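Hypothetical protein (Pseudomonas aeruginosa, PDB 2H9F) probably isomerises methylaconitate, as a member of the PrpF family of methylaconitate isomerases. Local coordinates at residues 285-290 with 295-300. Sequence-based numbering, arbitrary orientation.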
ATOM      1  N   PRO A 285      26.016  21.448  21.359  1.00 41.08           N
ATOM      2  CA  PRO A 285      25.437  22.042  20.190  1.00 39.77           C
ATOM      3  C   PRO A 285      26.360  22.943  19.396  1.00 41.39           C
ATOM      4  O   PRO A 285      27.202  23.637  19.916  1.00 38.93           O
ATOM      5  CB  PRO A 285      24.230  22.805  20.732  1.00 40.69           C
ATOM      6  CG  PRO A 285      24.346  22.832  22.160  1.00 41.90           C
ATOM      7  CD  PRO A 285      25.323  21.830  22.600  1.00 41.72           C
ATOM      8  N   ARG A 286      26.130  22.932  18.103  1.00 43.37           N
ATOM      9  CA  ARG A 286      26.967  23.565  17.143  1.00 42.97           C
ATOM     10  C   ARG A 286      26.038  23.751  15.980  1.00 40.92           C
ATOM     11  O   ARG A 286      25.241  22.873  15.674  1.00 36.12           O
ATOM     12  CB  ARG A 286      28.045  22.592  16.714  1.00 45.95           C
ATOM     13  CG  ARG A 286      29.445  23.101  16.797  1.00 54.90           C
ATOM     14  CD  ARG A 286      30.360  21.986  17.249  1.00 62.20           C
ATOM     15  NE  ARG A 286      31.161  22.419  18.398  1.00 71.32           N
ATOM     16  CZ  ARG A 286      31.527  21.620  19.404  1.00 75.36           C
ATOM     17  NH1 ARG A 286      31.167  20.335  19.411  1.00 74.56           N
ATOM     18  NH2 ARG A 286      32.246  22.113  20.417  1.00 75.65           N
ATOM     19  N   ASP A 287      26.148  24.882  15.318  1.00 33.22           N
ATOM     20  CA  ASP A 287      25.473  25.077  14.075  1.00 36.12           C
ATOM     21  C   ASP A 287      25.957  24.085  13.046  1.00 35.41           C
ATOM     22  O   ASP A 287      27.159  23.798  12.956  1.00 35.39           O
ATOM     23  CB  ASP A 287      25.797  26.473  13.484  1.00 29.00           C
ATOM     24  CG  ASP A 287      25.394  27.626  14.367  1.00 37.01           C
ATOM     25  OD1 ASP A 287      24.791  27.432  15.422  1.00 39.28           O
ATOM     26  OD2 ASP A 287      25.689  28.771  13.976  1.00 27.81           O
ATOM     27  N   TYR A 288      25.023  23.618  12.223  1.00 41.78           N
ATOM     28  CA  TYR A 288      25.351  22.786  11.056  1.00 42.52           C
ATOM     29  C   TYR A 288      24.276  22.869   9.996  1.00 44.36           C
ATOM     30  O   TYR A 288      23.145  23.231  10.298  1.00 43.90           O
ATOM     31  CB  TYR A 288      25.542  21.333  11.462  1.00 41.69           C
ATOM     32  CG  TYR A 288      24.306  20.633  11.967  1.00 38.36           C
ATOM     33  CD1 TYR A 288      23.797  20.894  13.220  1.00 34.97           C
ATOM     34  CD2 TYR A 288      23.668  19.664  11.195  1.00 41.59           C
ATOM     35  CE1 TYR A 288      22.650  20.223  13.683  1.00 42.52           C
ATOM     36  CE2 TYR A 288      22.542  18.987  11.659  1.00 35.00           C
ATOM     37  CZ  TYR A 288      22.041  19.269  12.895  1.00 35.37           C
ATOM     38  OH  TYR A 288      20.914  18.606  13.339  1.00 40.43           O
ATOM     39  N   ARG A 289      24.668  22.543   8.765  1.00 46.80           N
ATOM     40  CA  ARG A 289      23.763  22.426   7.629  1.00 48.92           C
ATOM     41  C   ARG A 289      23.580  20.946   7.266  1.00 52.16           C
ATOM     42  O   ARG A 289      24.530  20.175   7.262  1.00 55.61           O
ATOM     43  CB  ARG A 289      24.329  23.196   6.443  1.00 49.52           C
ATOM     44  CG  ARG A 289      23.305  23.664   5.446  1.00 48.74           C
ATOM     45  CD  ARG A 289      23.956  24.464   4.344  1.00 51.05           C
ATOM     46  NE  ARG A 289      24.438  25.796   4.745  1.00 53.18           N
ATOM     47  CZ  ARG A 289      23.669  26.872   4.964  1.00 59.30           C
ATOM     48  NH1 ARG A 289      22.344  26.783   4.900  1.00 62.18           N
ATOM     49  NH2 ARG A 289      24.223  28.054   5.268  1.00 58.57           N
ATOM     50  N   THR A 290      22.357  20.550   6.962  1.00 52.44           N
ATOM     51  CA  THR A 290      22.090  19.229   6.378  1.00 49.17           C
ATOM     52  C   THR A 290      22.537  19.055   4.859  1.00 50.08           C
ATOM     53  O   THR A 290      22.852  20.037   4.142  1.00 44.14           O
ATOM     54  CB  THR A 290      20.604  18.958   6.502  1.00 47.89           C
ATOM     55  OG1 THR A 290      19.966  19.812   5.548  1.00 40.21           O
ATOM     56  CG2 THR A 290      20.100  19.278   7.959  1.00 39.66           C
ATOM     57  N   LEU A 295      19.661  24.901   7.697  1.00 45.12           N
ATOM     58  CA  LEU A 295      20.607  25.227   8.755  1.00 44.71           C
ATOM     59  C   LEU A 295      19.951  24.963  10.103  1.00 44.46           C
ATOM     60  O   LEU A 295      18.824  25.381  10.313  1.00 44.17           O
ATOM     61  CB  LEU A 295      21.097  26.684   8.639  1.00 43.15           C
ATOM     62  CG  LEU A 295      21.609  27.441   9.885  1.00 45.80           C
ATOM     63  CD1 LEU A 295      23.012  26.950  10.506  1.00 43.54           C
ATOM     64  CD2 LEU A 295      21.615  28.965   9.576  1.00 47.68           C
ATOM     65  N   VAL A 296      20.657  24.275  11.004  1.00 43.53           N
ATOM     66  CA  VAL A 296      20.237  24.157  12.396  1.00 41.71           C
ATOM     67  C   VAL A 296      21.195  24.972  13.269  1.00 42.87           C
ATOM     68  O   VAL A 296      22.381  24.716  13.247  1.00 43.31           O
ATOM     69  CB  VAL A 296      20.285  22.696  12.856  1.00 44.92           C
ATOM     70  CG1 VAL A 296      19.872  22.603  14.327  1.00 42.20           C
ATOM     71  CG2 VAL A 296      19.396  21.816  11.968  1.00 40.81           C
ATOM     72  N   ALA A 297      20.682  25.956  14.006  1.00 40.84           N
ATOM     73  CA  ALA A 297      21.481  26.801  14.884  1.00 39.13           C
ATOM     74  C   ALA A 297      21.682  26.132  16.241  1.00 41.09           C
ATOM     75  O   ALA A 297      20.805  25.427  16.742  1.00 39.75           O
ATOM     76  CB  ALA A 297      20.812  28.153  15.052  1.00 40.06           C
ATOM     77  N   ALA A 298      22.854  26.348  16.826  1.00 40.56           N
ATOM     78  CA  ALA A 298      23.224  25.799  18.110  1.00 40.50           C
ATOM     79  C   ALA A 298      22.205  26.158  19.175  1.00 39.86           C
ATOM     80  O   ALA A 298      21.860  25.343  20.013  1.00 40.18           O
ATOM     81  CB  ALA A 298      24.616  26.332  18.514  1.00 41.51           C
ATOM     82  N   GLY A 299      21.695  27.378  19.111  1.00 40.67           N
ATOM     83  CA  GLY A 299      20.709  27.878  20.074  1.00 40.82           C
ATOM     84  C   GLY A 299      19.377  27.138  20.035  1.00 41.18           C
ATOM     85  O   GLY A 299      18.595  27.197  20.983  1.00 42.33           O
ATOM     86  N   ASP A 300      19.128  26.439  18.938  1.00 38.34           N
ATOM     87  CA  ASP A 300      17.882  25.764  18.744  1.00 39.34           C
ATOM     88  C   ASP A 300      17.896  24.362  19.321  1.00 36.95           C
ATOM     89  O   ASP A 300      16.879  23.728  19.357  1.00 39.21           O
ATOM     90  CB  ASP A 300      17.596  25.616  17.254  1.00 39.29           C
ATOM     91  CG  ASP A 300      17.321  26.942  16.554  1.00 41.05           C
ATOM     92  OD1 ASP A 300      17.038  27.961  17.232  1.00 40.51           O
ATOM     93  OD2 ASP A 300      17.357  26.903  15.292  1.00 43.84           O
TER
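L295 faces R289 as a non-hydrogen-bonded antiparallel pair, its CB 3.9 Å from R289 NH1. The R289 chain bends at chi3, which turns the guanidinium toward the partner strand; NH1 is hydrogen-bonded to G293 O in the link between the strands and only brushes L295 CB. The CD1 branch of L295 reaches the other way along the strand, to 4.1 Å from D287 CB.

V296 and Y288 form the hydrogen-bonded pair that defines this short beta hairpin. V296 N donates to Y288 O at 2.8 Å in a nearly straight bond, and Y288 N returns one to V296 O at 3.0 Å. V296 O also accepts a CA-H...O contact from D287 CA. On the buried face the two side chains run side by side: Y288 CE1 lies 3.5 Å from V296 CB, while V296 CG2 makes an off-centre CH-pi contact, 29° off the ring normal. The phenol is fixed at its far end by a hydrogen bond between Y288 OH and H352 O, and R306 adds a cation-pi contact.

Past A297, the backbone enters a 3-10 turn at A298, whose N donates to D287 OD1 at 2.6 Å, with an N-H...O angle of 163°. D287 CG sits beside its own backbone N (chi1 -60°), a torsion that carries the carboxylate across to the turn. A298 CB packs 4.2 Å from P285 CB.

The carboxylate thus takes over where main-chain pairing ends, extending the hairpin's polar links into the turn on its exposed side, whereas Y288, packed against V296, links the opposite face to H352 and to strand 303-309, which carries R306.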